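Local coordinates for eukaryotic initiation factor 4F subunit p150 (Saccharomyces cerevisiae, PDB 2VSO), which serves as the scaffold of the cap-binding eIF4F complex in translation initiation, and is represented here by its middle, eIF4A-binding MIF4G domain, at residues I79-F83 / Y128-C133; F83-D88 / R171-L176; S93-A97 / R178-L183. One frame throughout, in Å; residues are numbered along the deposited sequence.

Contact 1. Residues I79-F83 / Y128-C133; sequences IEQIF and YLVARC
Arg-132 lays the methylene part of its side chain over one face of the Phe-83 ring, with CG 3.8 Å from the ring centroid, displaced toward CG of the ring: a CH-pi contact. CG of Arg-132 lies anti to the backbone N (chi1 174°), and bends at chi2 and chi3 then carry the chain past the ring toward Glu-80. There the guanidinium turns one face to the glutamate, whose CG sits 3.5 Å from Arg-132 CZ, over the centre of the group. The carboxylate lies stacked on the guanidinium, the two planes 11° apart, and Glu-80 OE2 is 4.1 Å from Arg-132 NH2. That oxygen is well out of the guanidinium plane, so opposite charges face each other without an N-H directed at the acid. Cys-133 meets the same phenylalanine at its rim, SG near the ring plane and 4.5 Å from the centroid, in a sulfur-aromatic contact. Leu-129 CD2 reaches between two residues of the facing helix, 4.0 Å from Phe-83 CE2 and equally near CG2 of Ile-79, whose CG1 borders CB of Tyr-128. The segments belong to helices 73-88 and 122-139 of the MIF4G domain, inclined here at 53°. Leu-176 and Leu-183 of helix 163-185 also pack on Phe-83, while Glu-136 is a weak, distant ion partner for Arg-132. One arginine therefore serves both environments: its hydrocarbon part completes the apolar interface, and its charged end probably gains some electrostatic attraction from Glu-80 at the partly exposed margin.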
# COMPACT_ATOMS: atom_id res chain seq x y z
N ILE C 79 6.41 -3.74 27.44
CA ILE C 79 5.04 -3.36 27.08
C ILE C 79 5.02 -1.97 26.44
O ILE C 79 4.35 -1.74 25.44
CB ILE C 79 4.08 -3.31 28.29
CG1 ILE C 79 3.92 -4.68 28.96
CG2 ILE C 79 2.73 -2.78 27.87
CD1 ILE C 79 4.18 -5.84 28.05
N GLU C 80 5.76 -1.04 27.03
CA GLU C 80 5.69 0.34 26.60
C GLU C 80 6.22 0.50 25.19
O GLU C 80 5.78 1.36 24.42
CB GLU C 80 6.49 1.22 27.54
CG GLU C 80 6.53 2.68 27.15
CD GLU C 80 7.66 3.44 27.82
OE1 GLU C 80 7.65 4.69 27.73
OE2 GLU C 80 8.55 2.79 28.41
N GLN C 81 7.18 -0.36 24.85
CA GLN C 81 7.81 -0.32 23.55
C GLN C 81 6.94 -0.98 22.48
O GLN C 81 7.00 -0.61 21.31
CB GLN C 81 9.17 -1.01 23.59
CG GLN C 81 10.29 -0.13 24.07
CD GLN C 81 11.62 -0.85 23.98
OE1 GLN C 81 12.11 -1.15 22.89
NE2 GLN C 81 12.22 -1.12 25.13
N ILE C 82 6.16 -1.98 22.89
CA ILE C 82 5.26 -2.65 21.97
C ILE C 82 4.15 -1.69 21.58
O ILE C 82 3.72 -1.68 20.43
CB ILE C 82 4.64 -3.93 22.56
CG1 ILE C 82 5.71 -4.98 22.81
CG2 ILE C 82 3.59 -4.49 21.61
CD1 ILE C 82 5.20 -6.24 23.44
N PHE C 83 3.71 -0.88 22.53
CA PHE C 83 2.72 0.15 22.25
C PHE C 83 3.25 1.23 21.32
O PHE C 83 2.57 1.64 20.39
CB PHE C 83 2.19 0.79 23.53
CG PHE C 83 1.00 0.10 24.12
CD1 PHE C 83 -0.23 0.73 24.18
CD2 PHE C 83 1.11 -1.19 24.61
CE1 PHE C 83 -1.33 0.09 24.74
CE2 PHE C 83 0.01 -1.84 25.15
CZ PHE C 83 -1.21 -1.19 25.21
N TYR C 128 -0.75 -4.34 33.38
CA TYR C 128 0.24 -3.54 32.66
C TYR C 128 -0.32 -2.95 31.34
O TYR C 128 -0.13 -1.76 31.05
CB TYR C 128 1.48 -4.37 32.37
CG TYR C 128 2.48 -4.42 33.50
CD1 TYR C 128 2.07 -4.51 34.82
CD2 TYR C 128 3.84 -4.38 33.24
CE1 TYR C 128 2.98 -4.56 35.86
CE2 TYR C 128 4.76 -4.43 34.27
CZ TYR C 128 4.33 -4.52 35.58
OH TYR C 128 5.25 -4.57 36.60
N LEU C 129 -1.00 -3.79 30.55
CA LEU C 129 -1.59 -3.32 29.29
C LEU C 129 -2.53 -2.14 29.52
O LEU C 129 -2.40 -1.10 28.88
CB LEU C 129 -2.33 -4.45 28.58
CG LEU C 129 -1.52 -5.67 28.13
CD1 LEU C 129 -2.41 -6.68 27.44
CD2 LEU C 129 -0.39 -5.25 27.22
N VAL C 130 -3.48 -2.31 30.42
CA VAL C 130 -4.42 -1.23 30.73
C VAL C 130 -3.69 0.05 31.15
O VAL C 130 -3.91 1.11 30.57
CB VAL C 130 -5.41 -1.62 31.84
CG1 VAL C 130 -6.65 -0.74 31.77
CG2 VAL C 130 -5.79 -3.09 31.72
N ALA C 131 -2.82 -0.07 32.15
CA ALA C 131 -2.09 1.08 32.70
C ALA C 131 -1.36 1.84 31.61
O ALA C 131 -1.26 3.07 31.65
CB ALA C 131 -1.09 0.63 33.80
N ARG C 132 -0.85 1.10 30.63
CA ARG C 132 -0.14 1.71 29.52
C ARG C 132 -1.05 2.34 28.45
O ARG C 132 -0.60 3.24 27.74
CB ARG C 132 0.84 0.71 28.90
CG ARG C 132 1.52 1.20 27.66
CD ARG C 132 2.30 2.45 27.92
NE ARG C 132 3.35 2.23 28.91
CZ ARG C 132 4.01 3.22 29.51
NH1 ARG C 132 3.71 4.47 29.22
NH2 ARG C 132 4.95 2.95 30.40
N CYS C 133 -2.30 1.89 28.33
CA CYS C 133 -3.18 2.55 27.34
C CYS C 133 -3.59 3.88 27.93
O CYS C 133 -3.62 4.90 27.25
CB CYS C 133 -4.46 1.76 26.98
SG CYS C 133 -4.24 0.07 26.45

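Contact 2. Residues F83-D88 / R171-L176; sequences FLKACD and RRGLGL
Cys-87 and Gly-175 are the nearest CA pair, 4.4 Å apart, where helix 73-88 crosses helix 163-185 of the MIF4G domain at 105° with the segment axes 7.9 Å apart. Gly-175 makes this closeness possible: a side chain there would run into the carbonyl oxygen of Cys-87, which instead rests against the CA atoms of Gly-175 and Arg-172. SG of Cys-87 lies 3.6 Å from CB of Leu-176. With its CG anti to the backbone N (chi1 162°), Leu-176 sends CD1 to the edge of the Phe-83 ring. Asp-88 engages two arginines through a single oxygen, in a salt-bridge network between the two helices. Its OD2 is 2.9 Å from NH2 of Arg-171 and 2.8 Å from NE of Arg-172, forming two salt bridges whose hydrogen bonds are weak because both are strongly bent. Arg-172 extends past the carboxylate and turns a guanidinium face to OD1, the planes 66° apart; Arg-171, bent at chi3, also offers NH1 to the backbone O of Asp-88 in a weak bond. The two neighbouring arginines are thus drawn to one acid, whose negative charge probably eases their proximity and fastens the rim of a close, glycine-based helix crossing.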
# COMPACT_ATOMS: atom_id res chain seq x y z
N PHE C 83 3.71 -0.88 22.53
CA PHE C 83 2.72 0.15 22.25
C PHE C 83 3.25 1.23 21.32
O PHE C 83 2.57 1.64 20.39
CB PHE C 83 2.19 0.79 23.53
CG PHE C 83 1.00 0.10 24.12
CD1 PHE C 83 -0.23 0.73 24.18
CD2 PHE C 83 1.11 -1.19 24.61
CE1 PHE C 83 -1.33 0.09 24.74
CE2 PHE C 83 0.01 -1.84 25.15
CZ PHE C 83 -1.21 -1.19 25.21
N LEU C 84 4.47 1.69 21.59
CA LEU C 84 5.07 2.69 20.72
C LEU C 84 5.19 2.16 19.28
O LEU C 84 4.89 2.87 18.33
CB LEU C 84 6.43 3.14 21.28
CG LEU C 84 6.38 3.82 22.65
CD1 LEU C 84 7.77 4.09 23.18
CD2 LEU C 84 5.59 5.11 22.60
N LYS C 85 5.59 0.90 19.14
CA LYS C 85 5.66 0.24 17.84
C LYS C 85 4.28 0.12 17.22
O LYS C 85 4.08 0.48 16.07
CB LYS C 85 6.27 -1.16 17.95
CG LYS C 85 7.57 -1.36 17.17
CD LYS C 85 7.31 -1.36 15.67
CE LYS C 85 8.51 -0.90 14.87
NZ LYS C 85 9.39 -2.01 14.44
N ALA C 86 3.32 -0.39 17.99
CA ALA C 86 1.98 -0.63 17.47
C ALA C 86 1.33 0.66 16.97
O ALA C 86 0.65 0.66 15.95
CB ALA C 86 1.11 -1.30 18.54
N CYS C 87 1.55 1.75 17.70
CA CYS C 87 0.96 3.05 17.39
C CYS C 87 1.55 3.71 16.14
O CYS C 87 0.91 4.58 15.54
CB CYS C 87 1.15 3.99 18.59
SG CYS C 87 0.22 3.48 20.07
N ASP C 88 2.76 3.31 15.74
CA ASP C 88 3.42 3.88 14.56
C ASP C 88 3.35 2.98 13.33
O ASP C 88 3.68 3.39 12.21
CB ASP C 88 4.90 4.17 14.85
CG ASP C 88 5.09 5.32 15.81
OD1 ASP C 88 5.93 5.19 16.72
OD2 ASP C 88 4.39 6.34 15.65
N ARG C 171 -1.79 10.92 14.09
CA ARG C 171 -1.53 9.62 13.50
C ARG C 171 -1.32 8.59 14.62
O ARG C 171 -1.96 7.53 14.64
CB ARG C 171 -0.33 9.72 12.55
CG ARG C 171 0.25 8.40 12.12
CD ARG C 171 1.55 8.59 11.36
NE ARG C 171 2.67 8.86 12.26
CZ ARG C 171 3.49 7.93 12.73
NH1 ARG C 171 3.32 6.65 12.40
NH2 ARG C 171 4.49 8.27 13.54
N ARG C 172 -0.47 8.92 15.58
CA ARG C 172 -0.12 8.00 16.67
C ARG C 172 -1.28 7.77 17.63
O ARG C 172 -1.49 6.65 18.09
CB ARG C 172 1.11 8.49 17.43
CG ARG C 172 2.39 8.37 16.62
CD ARG C 172 3.58 8.95 17.36
NE ARG C 172 4.79 8.93 16.54
CZ ARG C 172 5.94 9.46 16.92
NH1 ARG C 172 6.05 10.05 18.10
NH2 ARG C 172 7.00 9.39 16.12
N GLY C 173 -2.04 8.81 17.93
CA GLY C 173 -3.24 8.64 18.72
C GLY C 173 -4.21 7.68 18.06
O GLY C 173 -4.66 6.72 18.69
N LEU C 174 -4.52 7.93 16.79
CA LEU C 174 -5.43 7.07 16.02
C LEU C 174 -4.87 5.66 15.85
O LEU C 174 -5.62 4.70 15.81
CB LEU C 174 -5.77 7.71 14.67
CG LEU C 174 -6.67 8.91 14.89
CD1 LEU C 174 -7.25 9.46 13.60
CD2 LEU C 174 -7.78 8.50 15.87
N GLY C 175 -3.56 5.54 15.72
CA GLY C 175 -2.94 4.23 15.68
C GLY C 175 -3.19 3.49 16.99
O GLY C 175 -3.34 2.27 17.00
N LEU C 176 -3.26 4.24 18.09
CA LEU C 176 -3.53 3.64 19.39
C LEU C 176 -4.97 3.16 19.54
O LEU C 176 -5.19 2.03 19.99
CB LEU C 176 -3.16 4.58 20.52
CG LEU C 176 -3.79 4.23 21.85
CD1 LEU C 176 -2.97 3.18 22.61
CD2 LEU C 176 -3.97 5.50 22.66

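Contact 3. Residues S93-A97 / R178-L183; sequences SSMYA and RFIGFL
Ser-93, Ala-97 and Phe-182 form the centre of a helix-helix interface in the MIF4G domain, a fold of HEAT-like helical repeats. Helix 93-106 begins here against helix 163-185, the segments inclined at 44° with their axes 8.7 Å apart, close enough for small residues to meet aromatic side chains directly. Ser-93 points its CB at the edge of the Phe-182 ring, 3.5 Å from CD1, while its OG touches CB of Phe-179 and CG of Arg-178. That hydroxyl has a weak hydrogen-bond partner in the backbone O of Ala-86, on the preceding helix. One turn on, CB of Ala-97 is 3.5 Å from CB of Phe-182 and is flanked by Leu-183 CD2 at 4.0 Å.

With CG anti to its own carbonyl carbon (chi1 -75°), Phe-182 brings its ring across the first turn of helix 93-106 and presents one face to Ser-94. CB of Ser-94 stands over the middle of that face, 3.5 Å from the centroid and only 3° off the normal, a CH-pi contact almost along the ring normal. The edge of the ring faces Ser-93 CB and, within its own helix, Arg-178 NH2. An alanine at Phe-182 would keep the CB beside Ala-97 but would probably open a gap over Ser-94 and beside Ser-93, depriving Ser-94 CB of the ring face it packs on.

Phe-179 also borders Ser-93, its CG anti to the backbone N, which lets the ring edge abut the backbone at Ser-93 O and Ala-97 N. Ser-93 O lies near the plane of that ring, 3.4 Å from Phe-179 CD1, and the same oxygen accepts the helical hydrogen bond from Ala-97 N.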
# COMPACT_ATOMS: atom_id res chain seq x y z
N SER C 93 -0.75 -3.47 13.80
CA SER C 93 -1.41 -3.40 15.11
C SER C 93 -1.90 -4.74 15.66
O SER C 93 -1.86 -4.96 16.87
CB SER C 93 -2.59 -2.42 15.10
OG SER C 93 -2.28 -1.17 15.71
N SER C 94 -2.36 -5.64 14.79
CA SER C 94 -3.10 -6.82 15.23
C SER C 94 -2.15 -7.97 15.51
O SER C 94 -2.43 -8.86 16.32
CB SER C 94 -4.13 -7.24 14.18
OG SER C 94 -3.50 -7.91 13.11
N MET C 95 -1.02 -7.94 14.83
CA MET C 95 0.09 -8.86 15.06
C MET C 95 0.81 -8.48 16.36
O MET C 95 1.21 -9.34 17.13
CB MET C 95 1.04 -8.78 13.87
CG MET C 95 2.25 -9.67 13.94
SD MET C 95 3.36 -9.17 12.61
CE MET C 95 2.33 -9.54 11.20
N TYR C 96 0.95 -7.18 16.60
CA TYR C 96 1.51 -6.70 17.85
C TYR C 96 0.55 -7.03 18.98
O TYR C 96 0.96 -7.38 20.08
CB TYR C 96 1.73 -5.20 17.78
CG TYR C 96 2.85 -4.81 16.87
CD1 TYR C 96 4.11 -5.35 17.02
CD2 TYR C 96 2.64 -3.91 15.84
CE1 TYR C 96 5.15 -4.99 16.17
CE2 TYR C 96 3.67 -3.53 15.00
CZ TYR C 96 4.92 -4.08 15.17
OH TYR C 96 5.94 -3.71 14.33
N ALA C 97 -0.74 -6.91 18.68
CA ALA C 97 -1.78 -7.23 19.63
C ALA C 97 -1.71 -8.72 19.99
O ALA C 97 -2.02 -9.11 21.10
CB ALA C 97 -3.14 -6.85 19.08
N ARG C 178 -6.75 2.21 17.42
CA ARG C 178 -6.79 1.04 16.58
C ARG C 178 -6.25 -0.16 17.32
O ARG C 178 -6.81 -1.25 17.25
CB ARG C 178 -5.96 1.28 15.32
CG ARG C 178 -5.63 0.02 14.61
CD ARG C 178 -5.23 0.24 13.19
NE ARG C 178 -5.54 -1.00 12.50
CZ ARG C 178 -5.56 -1.17 11.19
NH1 ARG C 178 -5.26 -0.15 10.39
NH2 ARG C 178 -5.87 -2.35 10.69
N PHE C 179 -5.14 0.07 18.02
CA PHE C 179 -4.45 -0.95 18.77
C PHE C 179 -5.27 -1.41 19.98
O PHE C 179 -5.32 -2.60 20.29
CB PHE C 179 -3.09 -0.44 19.20
CG PHE C 179 -2.25 -1.45 19.90
CD1 PHE C 179 -1.94 -2.64 19.30
CD2 PHE C 179 -1.77 -1.20 21.17
CE1 PHE C 179 -1.15 -3.58 19.94
CE2 PHE C 179 -0.99 -2.13 21.82
CZ PHE C 179 -0.68 -3.32 21.20
N ILE C 180 -5.92 -0.46 20.64
CA ILE C 180 -6.88 -0.78 21.67
C ILE C 180 -7.88 -1.79 21.14
O ILE C 180 -8.22 -2.77 21.83
CB ILE C 180 -7.70 0.46 22.10
CG1 ILE C 180 -6.80 1.55 22.67
CG2 ILE C 180 -8.78 0.05 23.08
CD1 ILE C 180 -5.90 1.12 23.77
N GLY C 181 -8.38 -1.53 19.92
CA GLY C 181 -9.44 -2.33 19.32
C GLY C 181 -9.02 -3.77 19.09
O GLY C 181 -9.82 -4.68 19.18
N PHE C 182 -7.75 -3.96 18.79
CA PHE C 182 -7.17 -5.29 18.63
C PHE C 182 -6.82 -6.00 19.95
O PHE C 182 -6.74 -7.21 19.99
CB PHE C 182 -5.95 -5.22 17.72
CG PHE C 182 -6.29 -5.06 16.26
CD1 PHE C 182 -5.62 -4.15 15.47
CD2 PHE C 182 -7.29 -5.84 15.69
CE1 PHE C 182 -5.94 -4.00 14.12
CE2 PHE C 182 -7.62 -5.71 14.33
CZ PHE C 182 -6.95 -4.79 13.55
N LEU C 183 -6.61 -5.23 21.01
CA LEU C 183 -6.37 -5.81 22.32
C LEU C 183 -7.70 -6.21 22.95
O LEU C 183 -7.83 -7.28 23.52
CB LEU C 183 -5.68 -4.77 23.22
CG LEU C 183 -4.33 -4.25 22.74
CD1 LEU C 183 -3.90 -3.06 23.55
CD2 LEU C 183 -3.28 -5.34 22.75

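Overall arrangement
The three contacts cluster in the interior of the MIF4G domain, their centres 10 to 11 Å apart, and involve four helices in chain order: 73-88, 93-106, 122-139 and 163-185. Contacts 1 and 2 use successive parts of helix 73-88 and share Phe-83; contacts 2 and 3 use successive parts of helix 163-185. Their segments alternate along the sequence, so the contacts interlock. Phe-83 of contacts 1 and 2 meets Phe-179 of contact 3 edge-to-face, and Cys-133 of contact 1 packs on Ile-180 of contact 3. The result is one continuous apolar interior joining consecutive helices of the domain that binds eIF4A.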